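Acetylene hydratase (Pelobacter acetylenicus, PDB 2E7Z) catalyses the hydration of acetylene to acetaldehyde, using a tungsten ion held by two molybdopterin guanine dinucleotides together with a [4Fe-4S] cluster. Local coordinates at residues 1-14 with 466-480. Residues are numbered along the deposited sequence; the frame is centred on the assembly and turned at random.
Sequences KKHVVCQSCDINCV and QPNWEGIPFGNTSQQ. With SF4 (iron/sulfur cluster), chain D; MGD (2-amino-5,6-dimercapto-7-methyl-3,7,8a,9-tetrahydro-8-oxa-1,3,9,10-tetraaza-anthracen-4-one guanosine dinucleotide), chain F.
Q479 lays its side chain against the imidazole of H3, the amide and ring planes 19° apart, with CG over one ring face, 3.9 Å from the centroid, as a CH-pi contact. It also grips the H3 backbone twice: OE1 takes the N-H of H3 through a lone pair in the carbonyl plane (3.0 Å), and Q479 N donates to H3 O at 2.9 Å. With an alanine here, the H3 N-H would probably lose its acceptor and the imidazole the CG and amide stacked against it. Its CG between backbone N and carbonyl carbon (chi1 64°), H3 turns its ring edge to T477, where ND1 makes only a weak bond to T477 O; NE2 donates to Q532 O. S478 OG accepts the V5 N-H at 2.8 Å and donates to a water to which Q7 NE2 also donates, while Q7 OE1 is hydrogen-bonded to R462, a cofactor-binding residue. V5 packs CG2 against S478 CB and CG1 against the amide of Q466. That amide meets N12 obliquely, its NE2 giving OD1 a weak bond; Q113 hydrogen-bonds to both atoms. D10, the active-site aspartate, brings OD2 to CH2 at the rim of the W469 indole (3.5 Å), its carboxylate nearly perpendicular to the ring and close to the tungsten. On the side of the loop turned away from 466-480, C6, C9 and C13 each bind one iron of the [4Fe-4S] cluster; C43 supplies the fourth ligand. The contact thus ties this DMSO reductase family cluster loop to residues more than 450 positions on. Strand 2-5 is an outer strand of a three-stranded antiparallel sheet, beside 14-19; residues 477-479 run past it, in the same segment as strand 474-476, which pairs antiparallel with 536-538, and helix 177-189 touches I11 and C13.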
ATOM      1  N   LYS A   1      26.939 -12.594 -13.354  1.00 21.96           N
ATOM      2  CA  LYS A   1      26.138 -12.156 -12.157  1.00 21.52           C
ATOM      3  C   LYS A   1      25.569 -10.743 -12.318  1.00 19.92           C
ATOM      4  O   LYS A   1      26.274  -9.805 -12.712  1.00 20.68           O
ATOM      5  CB  LYS A   1      26.965 -12.216 -10.871  1.00 22.64           C
ATOM      6  CG  LYS A   1      27.301 -13.628 -10.393  1.00 25.77           C
ATOM      7  CD  LYS A   1      27.216 -13.758  -8.866  1.00 30.73           C
ATOM      8  CE  LYS A   1      28.216 -12.849  -8.144  1.00 33.81           C
ATOM      9  NZ  LYS A   1      28.488 -13.304  -6.746  1.00 35.37           N
ATOM     10  N   LYS A   2      24.289 -10.597 -12.002  1.00 17.50           N
ATOM     11  CA  LYS A   2      23.612  -9.309 -12.101  1.00 15.29           C
ATOM     12  C   LYS A   2      23.170  -8.856 -10.712  1.00 14.12           C
ATOM     13  O   LYS A   2      22.876  -9.712  -9.862  1.00 14.34           O
ATOM     14  CB  LYS A   2      22.380  -9.460 -13.000  1.00 16.58           C
ATOM     15  CG  LYS A   2      22.693  -9.878 -14.454  1.00 19.67           C
ATOM     16  CD  LYS A   2      23.254  -8.715 -15.280  1.00 21.95           C
ATOM     17  CE  LYS A   2      24.009  -9.153 -16.542  1.00 26.44           C
ATOM     18  NZ  LYS A   2      23.335 -10.243 -17.268  1.00 28.90           N
ATOM     19  N   HIS A   3      23.121  -7.541 -10.477  1.00 12.12           N
ATOM     20  CA  HIS A   3      22.395  -7.009  -9.304  1.00 10.89           C
ATOM     21  C   HIS A   3      20.983  -6.649  -9.768  1.00 11.11           C
ATOM     22  O   HIS A   3      20.794  -6.038 -10.834  1.00 10.52           O
ATOM     23  CB  HIS A   3      23.119  -5.841  -8.604  1.00 11.72           C
ATOM     24  CG  HIS A   3      23.285  -4.603  -9.433  1.00 12.12           C
ATOM     25  ND1 HIS A   3      22.382  -3.559  -9.425  1.00 16.59           N
ATOM     26  CD2 HIS A   3      24.291  -4.222 -10.257  1.00 11.65           C
ATOM     27  CE1 HIS A   3      22.810  -2.599 -10.228  1.00 13.13           C
ATOM     28  NE2 HIS A   3      23.962  -2.979 -10.750  1.00 15.25           N
ATOM     29  N   VAL A   4      19.987  -7.075  -8.987  1.00 10.54           N
ATOM     30  CA  VAL A   4      18.586  -6.951  -9.398  1.00 10.30           C
ATOM     31  C   VAL A   4      17.787  -6.477  -8.195  1.00 10.03           C
ATOM     32  O   VAL A   4      17.993  -6.987  -7.082  1.00 10.45           O
ATOM     33  CB  VAL A   4      18.033  -8.314  -9.938  1.00 11.23           C
ATOM     34  CG1 VAL A   4      16.698  -8.119 -10.626  1.00 10.44           C
ATOM     35  CG2 VAL A   4      19.038  -8.957 -10.897  1.00 12.13           C
ATOM     36  N   VAL A   5      16.891  -5.510  -8.410  1.00  9.43           N
ATOM     37  CA  VAL A   5      15.938  -5.162  -7.364  1.00  9.13           C
ATOM     38  C   VAL A   5      14.834  -6.246  -7.319  1.00  9.09           C
ATOM     39  O   VAL A   5      14.103  -6.445  -8.304  1.00  8.73           O
ATOM     40  CB  VAL A   5      15.335  -3.763  -7.604  1.00  8.53           C
ATOM     41  CG1 VAL A   5      14.218  -3.514  -6.597  1.00 10.13           C
ATOM     42  CG2 VAL A   5      16.433  -2.684  -7.530  1.00 10.27           C
ATOM     43  N   CYS A   6      14.727  -6.973  -6.208  1.00  9.10           N
ATOM     44  CA  CYS A   6      13.701  -7.975  -6.129  1.00  9.08           C
ATOM     45  C   CYS A   6      12.352  -7.268  -6.039  1.00  8.84           C
ATOM     46  O   CYS A   6      12.176  -6.378  -5.200  1.00  8.85           O
ATOM     47  CB  CYS A   6      13.947  -8.818  -4.893  1.00 10.02           C
ATOM     48  SG  CYS A   6      12.643 -10.030  -4.618  1.00 10.63           S
ATOM     49  N   GLN A   7      11.423  -7.658  -6.912  1.00  8.42           N
ATOM     50  CA  GLN A   7      10.067  -7.102  -6.876  1.00  9.51           C
ATOM     51  C   GLN A   7       9.061  -8.196  -6.546  1.00  9.83           C
ATOM     52  O   GLN A   7       7.884  -8.110  -6.917  1.00 10.03           O
ATOM     53  CB  GLN A   7       9.756  -6.401  -8.198  1.00  9.16           C
ATOM     54  CG  GLN A   7      10.668  -5.169  -8.396  1.00  7.89           C
ATOM     55  CD  GLN A   7      11.112  -4.948  -9.837  1.00  7.99           C
ATOM     56  OE1 GLN A   7      10.296  -4.616 -10.715  1.00  8.87           O
ATOM     57  NE2 GLN A   7      12.416  -5.059 -10.078  1.00  8.33           N
ATOM     58  N   SER A   8       9.524  -9.217  -5.827  1.00 10.29           N
ATOM     59  CA  SER A   8       8.603 -10.233  -5.327  1.00 10.60           C
ATOM     60  C   SER A   8       7.810  -9.721  -4.123  1.00 10.36           C
ATOM     61  O   SER A   8       6.779 -10.283  -3.779  1.00 10.62           O
ATOM     62  CB  SER A   8       9.330 -11.541  -5.007  1.00 10.67           C
ATOM     63  OG  SER A   8       9.566 -12.303  -6.188  1.00 11.82           O
ATOM     64  N   CYS A   9       8.270  -8.627  -3.510  1.00  9.41           N
ATOM     65  CA  CYS A   9       7.422  -7.830  -2.630  1.00 10.09           C
ATOM     66  C   CYS A   9       7.964  -6.408  -2.705  1.00 10.48           C
ATOM     67  O   CYS A   9       8.954  -6.147  -3.401  1.00 10.76           O
ATOM     68  CB  CYS A   9       7.318  -8.380  -1.191  1.00 10.61           C
ATOM     69  SG  CYS A   9       8.553  -7.844   0.031  1.00 11.34           S
ATOM     70  N   ASP A  10       7.331  -5.501  -1.988  1.00 10.14           N
ATOM     71  CA  ASP A  10       7.563  -4.084  -2.243  1.00 10.47           C
ATOM     72  C   ASP A  10       8.704  -3.408  -1.465  1.00 10.42           C
ATOM     73  O   ASP A  10       8.997  -2.237  -1.703  1.00 10.81           O
ATOM     74  CB  ASP A  10       6.257  -3.289  -2.112  1.00 11.96           C
ATOM     75  CG  ASP A  10       5.612  -3.397  -0.743  1.00 14.44           C
ATOM     76  OD1 ASP A  10       5.938  -4.311   0.058  1.00 13.78           O
ATOM     77  OD2 ASP A  10       4.709  -2.555  -0.495  1.00 19.29           O
ATOM     78  N   ILE A  11       9.375  -4.132  -0.566  1.00 10.55           N
ATOM     79  CA  ILE A  11      10.504  -3.517   0.121  1.00 10.64           C
ATOM     80  C   ILE A  11      11.723  -3.434  -0.807  1.00 10.16           C
ATOM     81  O   ILE A  11      12.584  -2.581  -0.600  1.00 11.54           O
ATOM     82  CB  ILE A  11      10.849  -4.207   1.469  1.00 11.29           C
ATOM     83  CG1 ILE A  11      11.662  -3.274   2.377  1.00 12.42           C
ATOM     84  CG2 ILE A  11      11.570  -5.514   1.235  1.00 12.14           C
ATOM     85  CD1 ILE A  11      11.020  -1.916   2.670  1.00 13.92           C
ATOM     86  N   ASN A  12      11.768  -4.302  -1.826  1.00 10.11           N
ATOM     87  CA  ASN A  12      12.736  -4.178  -2.924  1.00 10.13           C
ATOM     88  C   ASN A  12      14.209  -4.333  -2.505  1.00 10.17           C
ATOM     89  O   ASN A  12      15.083  -3.542  -2.916  1.00 10.34           O
ATOM     90  CB  ASN A  12      12.541  -2.835  -3.657  1.00 10.11           C
ATOM     91  CG  ASN A  12      11.260  -2.762  -4.514  1.00  8.46           C
ATOM     92  OD1 ASN A  12      10.976  -1.690  -5.036  1.00  8.73           O
ATOM     93  ND2 ASN A  12      10.528  -3.869  -4.700  1.00  9.05           N
ATOM     94  N   CYS A  13      14.483  -5.369  -1.710  1.00 10.52           N
ATOM     95  CA  CYS A  13      15.863  -5.788  -1.466  1.00 11.15           C
ATOM     96  C   CYS A  13      16.592  -5.922  -2.796  1.00 10.51           C
ATOM     97  O   CYS A  13      16.034  -6.434  -3.766  1.00 10.94           O
ATOM     98  CB  CYS A  13      15.893  -7.184  -0.850  1.00 11.97           C
ATOM     99  SG  CYS A  13      14.881  -7.377   0.646  1.00 13.41           S
ATOM    100  N   VAL A  14      17.850  -5.490  -2.831  1.00 10.87           N
ATOM    101  CA  VAL A  14      18.687  -5.751  -3.995  1.00 11.94           C
ATOM    102  C   VAL A  14      19.392  -7.088  -3.807  1.00 11.51           C
ATOM    103  O   VAL A  14      20.080  -7.299  -2.798  1.00 12.87           O
ATOM    104  CB  VAL A  14      19.677  -4.607  -4.253  1.00 11.81           C
ATOM    105  CG1 VAL A  14      20.526  -4.885  -5.525  1.00 12.56           C
ATOM    106  CG2 VAL A  14      18.908  -3.287  -4.392  1.00 12.41           C
ATOM    107  N   GLN A 466      15.057   3.357 -10.212  1.00  8.67           N
ATOM    108  CA  GLN A 466      14.223   3.795  -9.085  1.00  8.28           C
ATOM    109  C   GLN A 466      14.532   5.253  -8.758  1.00  8.98           C
ATOM    110  O   GLN A 466      15.533   5.791  -9.228  1.00 10.53           O
ATOM    111  CB  GLN A 466      14.531   2.931  -7.866  1.00  9.56           C
ATOM    112  CG  GLN A 466      14.073   1.498  -8.084  1.00  9.57           C
ATOM    113  CD  GLN A 466      14.049   0.677  -6.813  1.00 11.94           C
ATOM    114  OE1 GLN A 466      14.972   0.755  -6.016  1.00 14.94           O
ATOM    115  NE2 GLN A 466      12.987  -0.128  -6.626  1.00 13.02           N
ATOM    116  N   PRO A 467      13.710   5.898  -7.907  1.00  8.91           N
ATOM    117  CA  PRO A 467      12.540   5.337  -7.215  1.00  9.09           C
ATOM    118  C   PRO A 467      11.242   5.416  -8.016  1.00  9.00           C
ATOM    119  O   PRO A 467      11.040   6.371  -8.773  1.00  9.77           O
ATOM    120  CB  PRO A 467      12.432   6.223  -5.970  1.00  9.08           C
ATOM    121  CG  PRO A 467      12.919   7.596  -6.454  1.00 10.17           C
ATOM    122  CD  PRO A 467      14.029   7.272  -7.461  1.00  9.06           C
ATOM    123  N   ASN A 468      10.380   4.409  -7.848  1.00  8.90           N
ATOM    124  CA  ASN A 468       9.074   4.414  -8.494  1.00  8.23           C
ATOM    125  C   ASN A 468       7.885   4.713  -7.607  1.00  9.25           C
ATOM    126  O   ASN A 468       6.732   4.686  -8.049  1.00  9.13           O
ATOM    127  CB  ASN A 468       8.937   3.139  -9.275  1.00  8.46           C
ATOM    128  CG  ASN A 468       9.931   3.117 -10.425  1.00  8.05           C
ATOM    129  OD1 ASN A 468      10.891   2.335 -10.441  1.00 10.99           O
ATOM    130  ND2 ASN A 468       9.758   4.060 -11.346  1.00  6.30           N
ATOM    131  N   TRP A 469       8.210   5.061  -6.360  1.00  8.35           N
ATOM    132  CA  TRP A 469       7.308   5.828  -5.516  1.00  8.92           C
ATOM    133  C   TRP A 469       8.009   7.159  -5.329  1.00  8.69           C
ATOM    134  O   TRP A 469       9.060   7.236  -4.675  1.00  9.26           O
ATOM    135  CB  TRP A 469       7.101   5.142  -4.165  1.00  9.42           C
ATOM    136  CG  TRP A 469       6.111   3.989  -4.172  1.00  8.42           C
ATOM    137  CD1 TRP A 469       5.100   3.766  -5.060  1.00  8.45           C
ATOM    138  CD2 TRP A 469       6.029   2.944  -3.197  1.00  8.95           C
ATOM    139  NE1 TRP A 469       4.393   2.643  -4.696  1.00  9.52           N
ATOM    140  CE2 TRP A 469       4.951   2.114  -3.562  1.00  8.91           C
ATOM    141  CE3 TRP A 469       6.784   2.614  -2.062  1.00 11.20           C
ATOM    142  CZ2 TRP A 469       4.606   0.984  -2.832  1.00 10.07           C
ATOM    143  CZ3 TRP A 469       6.436   1.488  -1.346  1.00 10.89           C
ATOM    144  CH2 TRP A 469       5.360   0.692  -1.724  1.00 11.63           C
ATOM    145  N   GLU A 470       7.448   8.193  -5.943  1.00  8.31           N
ATOM    146  CA  GLU A 470       8.106   9.494  -5.939  1.00  9.13           C
ATOM    147  C   GLU A 470       8.052  10.100  -4.561  1.00  9.06           C
ATOM    148  O   GLU A 470       6.970  10.296  -3.985  1.00  9.90           O
ATOM    149  CB  GLU A 470       7.480  10.387  -6.998  1.00  8.96           C
ATOM    150  CG  GLU A 470       8.127  11.774  -7.079  1.00  9.98           C
ATOM    151  CD  GLU A 470       8.412  12.242  -8.505  1.00  9.47           C
ATOM    152  OE1 GLU A 470       9.377  11.739  -9.117  1.00 10.27           O
ATOM    153  OE2 GLU A 470       7.699  13.138  -9.016  1.00  9.84           O
ATOM    154  N   GLY A 471       9.237  10.376  -4.031  1.00  9.12           N
ATOM    155  CA  GLY A 471       9.366  10.786  -2.626  1.00 10.02           C
ATOM    156  C   GLY A 471      10.546  10.054  -2.009  1.00 10.12           C
ATOM    157  O   GLY A 471      11.323  10.632  -1.251  1.00 10.50           O
ATOM    158  N   ILE A 472      10.736   8.790  -2.369  1.00 10.28           N
ATOM    159  CA  ILE A 472      11.856   8.042  -1.805  1.00 10.52           C
ATOM    160  C   ILE A 472      13.155   8.749  -2.212  1.00 10.59           C
ATOM    161  O   ILE A 472      13.358   9.007  -3.386  1.00 11.03           O
ATOM    162  CB  ILE A 472      11.871   6.590  -2.303  1.00 10.24           C
ATOM    163  CG1 ILE A 472      10.570   5.874  -1.942  1.00 11.18           C
ATOM    164  CG2 ILE A 472      13.072   5.826  -1.702  1.00 10.31           C
ATOM    165  CD1 ILE A 472      10.476   4.446  -2.515  1.00 12.64           C
ATOM    166  N   PRO A 473      14.001   9.118  -1.232  1.00 12.10           N
ATOM    167  CA  PRO A 473      15.170   9.938  -1.531  1.00 12.33           C
ATOM    168  C   PRO A 473      16.412   9.174  -2.037  1.00 12.40           C
ATOM    169  O   PRO A 473      17.535   9.624  -1.816  1.00 13.40           O
ATOM    170  CB  PRO A 473      15.464  10.604  -0.183  1.00 13.36           C
ATOM    171  CG  PRO A 473      15.029   9.611   0.814  1.00 14.18           C
ATOM    172  CD  PRO A 473      13.840   8.896   0.221  1.00 12.45           C
ATOM    173  N   PHE A 474      16.215   8.037  -2.694  1.00 11.69           N
ATOM    174  CA  PHE A 474      17.303   7.338  -3.356  1.00 11.74           C
ATOM    175  C   PHE A 474      16.691   6.419  -4.378  1.00 11.90           C
ATOM    176  O   PHE A 474      15.488   6.125  -4.331  1.00 11.92           O
ATOM    177  CB  PHE A 474      18.116   6.500  -2.355  1.00 12.94           C
ATOM    178  CG  PHE A 474      17.328   5.386  -1.728  1.00 12.95           C
ATOM    179  CD1 PHE A 474      16.577   5.611  -0.582  1.00 13.96           C
ATOM    180  CD2 PHE A 474      17.336   4.107  -2.277  1.00 13.69           C
ATOM    181  CE1 PHE A 474      15.847   4.581  -0.013  1.00 15.15           C
ATOM    182  CE2 PHE A 474      16.591   3.078  -1.716  1.00 16.25           C
ATOM    183  CZ  PHE A 474      15.845   3.323  -0.574  1.00 17.02           C
ATOM    184  N   GLY A 475      17.530   5.943  -5.287  1.00 10.94           N
ATOM    185  CA  GLY A 475      17.104   4.883  -6.203  1.00 11.06           C
ATOM    186  C   GLY A 475      18.163   3.810  -6.284  1.00 11.02           C
ATOM    187  O   GLY A 475      19.350   4.126  -6.368  1.00 12.56           O
ATOM    188  N   ASN A 476      17.736   2.550  -6.228  1.00 10.66           N
ATOM    189  CA  ASN A 476      18.597   1.412  -6.583  1.00 11.17           C
ATOM    190  C   ASN A 476      18.388   0.998  -8.030  1.00 10.65           C
ATOM    191  O   ASN A 476      17.259   0.872  -8.488  1.00 12.38           O
ATOM    192  CB  ASN A 476      18.311   0.208  -5.674  1.00 10.82           C
ATOM    193  CG  ASN A 476      18.731   0.452  -4.231  1.00 12.31           C
ATOM    194  OD1 ASN A 476      18.014   0.108  -3.289  1.00 14.23           O
ATOM    195  ND2 ASN A 476      19.870   1.082  -4.057  1.00 12.53           N
ATOM    196  N   THR A 477      19.479   0.776  -8.746  1.00  9.76           N
ATOM    197  CA  THR A 477      19.372   0.225 -10.095  1.00  9.09           C
ATOM    198  C   THR A 477      19.093  -1.281 -10.075  1.00  8.99           C
ATOM    199  O   THR A 477      19.543  -1.992  -9.177  1.00  9.65           O
ATOM    200  CB  THR A 477      20.660   0.512 -10.889  1.00  9.25           C
ATOM    201  OG1 THR A 477      21.776  -0.024 -10.154  1.00 10.10           O
ATOM    202  CG2 THR A 477      20.850   2.011 -11.076  1.00  9.65           C
ATOM    203  N   SER A 478      18.346  -1.731 -11.079  1.00  8.83           N
ATOM    204  CA  SER A 478      18.057  -3.132 -11.286  1.00  8.68           C
ATOM    205  C   SER A 478      18.451  -3.537 -12.693  1.00  8.71           C
ATOM    206  O   SER A 478      17.949  -2.979 -13.663  1.00  7.69           O
ATOM    207  CB  SER A 478      16.571  -3.388 -11.086  1.00  7.96           C
ATOM    208  OG  SER A 478      16.357  -4.779 -11.031  1.00  8.61           O
ATOM    209  N   GLN A 479      19.340  -4.516 -12.811  1.00  8.56           N
ATOM    210  CA  GLN A 479      19.721  -5.018 -14.123  1.00  8.46           C
ATOM    211  C   GLN A 479      18.738  -6.041 -14.625  1.00  9.77           C
ATOM    212  O   GLN A 479      18.168  -6.813 -13.824  1.00  9.36           O
ATOM    213  CB  GLN A 479      21.122  -5.612 -14.047  1.00 10.02           C
ATOM    214  CG  GLN A 479      22.192  -4.608 -13.625  1.00 10.52           C
ATOM    215  CD  GLN A 479      23.561  -5.218 -13.734  1.00 10.76           C
ATOM    216  OE1 GLN A 479      23.919  -6.111 -12.971  1.00 12.26           O
ATOM    217  NE2 GLN A 479      24.305  -4.794 -14.738  1.00 13.15           N
ATOM    218  N   GLN A 480      18.574  -6.067 -15.951  1.00  9.37           N
ATOM    219  CA  GLN A 480      17.799  -7.104 -16.616  1.00  9.72           C
ATOM    220  C   GLN A 480      18.572  -8.428 -16.652  1.00 10.22           C
ATOM    221  O   GLN A 480      19.701  -8.462 -17.152  1.00 11.15           O
ATOM    222  CB  GLN A 480      17.504  -6.670 -18.028  1.00  9.55           C
ATOM    223  CG  GLN A 480      16.574  -7.588 -18.767  1.00 11.38           C
ATOM    224  CD  GLN A 480      16.155  -7.058 -20.115  1.00 14.16           C
ATOM    225  OE1 GLN A 480      16.546  -5.955 -20.518  1.00 15.49           O
ATOM    226  NE2 GLN A 480      15.332  -7.819 -20.807  1.00 14.72           N
TER
HETATM  227 FE1  SF4 D 800      11.936 -11.105  -0.003  1.00 13.31          FE
HETATM  228 FE2  SF4 D 800      12.242  -9.840  -2.356  1.00 11.40          FE
HETATM  229 FE3  SF4 D 800      13.150  -8.702  -0.073  1.00 12.64          FE
HETATM  230 FE4  SF4 D 800      10.516  -8.850  -0.550  1.00 11.66          FE
HETATM  231  S1  SF4 D 800      11.982  -7.639  -1.764  1.00 10.86           S
HETATM  232  S2  SF4 D 800      11.582  -9.336   1.458  1.00 12.99           S
HETATM  233  S3  SF4 D 800      10.344 -10.864  -1.677  1.00 10.96           S
HETATM  234  S4  SF4 D 800      13.919 -10.674  -1.000  1.00 13.11           S
HETATM  235  PB  MGD F 802       0.904  -8.290   8.984  0.50 11.83           P
HETATM  236  O1B MGD F 802       1.895  -9.415   8.841  0.50 11.14           O
HETATM  237  O2B MGD F 802      -0.396  -8.382   8.237  0.50  9.53           O
HETATM  238  O3B MGD F 802       1.580  -6.895   8.557  0.50 10.76           O
HETATM  239  O3A MGD F 802       3.532  -5.981   7.316  0.50 10.00           O
HETATM  240  PA  MGD F 802       3.070  -6.351   8.803  0.50 11.72           P
HETATM  241  O1A MGD F 802       2.876  -5.058   9.554  0.50 10.31           O
HETATM  242  O2A MGD F 802       4.044  -7.378   9.350  0.50 12.29           O
HETATM  243  O5' MGD F 802       0.575  -8.106  10.551  0.50 11.41           O
HETATM  244  C5' MGD F 802       1.689  -7.987  11.416  0.50 10.44           C
HETATM  245  C4' MGD F 802       1.205  -7.749  12.834  0.50  9.33           C
HETATM  246  O4' MGD F 802       0.294  -6.644  12.859  0.50  9.80           O
HETATM  247  C3' MGD F 802       0.455  -8.963  13.375  0.50  9.30           C
HETATM  248  O3' MGD F 802       1.236  -9.571  14.404  0.50 10.26           O
HETATM  249  C2' MGD F 802      -0.840  -8.405  13.921  0.50  9.09           C
HETATM  250  O2' MGD F 802      -1.193  -8.896  15.213  0.50  9.23           O
HETATM  251  C1' MGD F 802      -0.534  -6.913  13.973  0.50  9.64           C
HETATM  252  N9  MGD F 802      -1.742  -6.065  14.017  0.50  8.55           N
HETATM  253  C8  MGD F 802      -2.927  -6.274  13.413  0.50 10.08           C
HETATM  254  N7  MGD F 802      -3.811  -5.277  13.672  0.50  9.90           N
HETATM  255  C5  MGD F 802      -3.172  -4.411  14.497  0.50  9.81           C
HETATM  256  C6  MGD F 802      -3.494  -3.137  15.174  0.50  9.47           C
HETATM  257  O6  MGD F 802      -4.634  -2.634  15.077  0.50  9.75           O
HETATM  258  N1  MGD F 802      -2.535  -2.556  15.910  0.50  8.72           N
HETATM  259  C2  MGD F 802      -1.300  -3.076  16.058  0.50  7.86           C
HETATM  260  N2  MGD F 802      -0.390  -2.412  16.811  0.50  9.11           N
HETATM  261  N3  MGD F 802      -0.933  -4.245  15.460  0.50  8.64           N
HETATM  262  C4  MGD F 802      -1.809  -4.926  14.698  0.50  8.53           C
HETATM  263  C10 MGD F 802       2.700  -5.402   6.313  0.50 10.66           C
HETATM  264  C11 MGD F 802       3.589  -5.418   5.073  0.50  9.60           C
HETATM  265  O11 MGD F 802       4.119  -6.741   4.893  0.50 11.23           O
HETATM  266  C12 MGD F 802       2.883  -4.946   3.818  0.50 11.21           C
HETATM  267  S12 MGD F 802       1.722  -3.714   3.897  0.50 13.81           S
HETATM  268  C13 MGD F 802       3.161  -5.485   2.619  0.50 11.02           C
HETATM  269  S13 MGD F 802       2.525  -4.871   1.162  0.50 12.39           S
HETATM  270  C14 MGD F 802       4.029  -6.696   2.503  0.50  9.90           C
HETATM  271  N15 MGD F 802       3.212  -7.896   2.372  0.50 10.57           N
HETATM  272  C16 MGD F 802       3.826  -9.089   2.529  0.50 10.20           C
HETATM  273  C17 MGD F 802       3.257 -10.369   2.053  0.50 10.91           C
HETATM  274  O17 MGD F 802       2.144 -10.408   1.479  0.50 10.92           O
HETATM  275  N18 MGD F 802       3.968 -11.490   2.272  0.50  9.95           N
HETATM  276  C19 MGD F 802       5.159 -11.493   2.909  0.50 10.67           C
HETATM  277  N19 MGD F 802       5.804 -12.666   3.073  0.50 10.50           N
HETATM  278  N20 MGD F 802       5.738 -10.359   3.380  0.50 10.84           N
HETATM  279  C21 MGD F 802       5.127  -9.167   3.223  0.50 10.82           C
HETATM  280  N22 MGD F 802       5.693  -8.044   3.697  0.50 11.52           N
HETATM  281  C23 MGD F 802       4.942  -6.807   3.732  0.50 10.54           C
HETATM  282  O   HOH W   1      14.211  -5.648 -12.421  1.00  8.29           O
HETATM  283  O   HOH W   2      15.363  -0.863  -3.723  1.00 12.16           O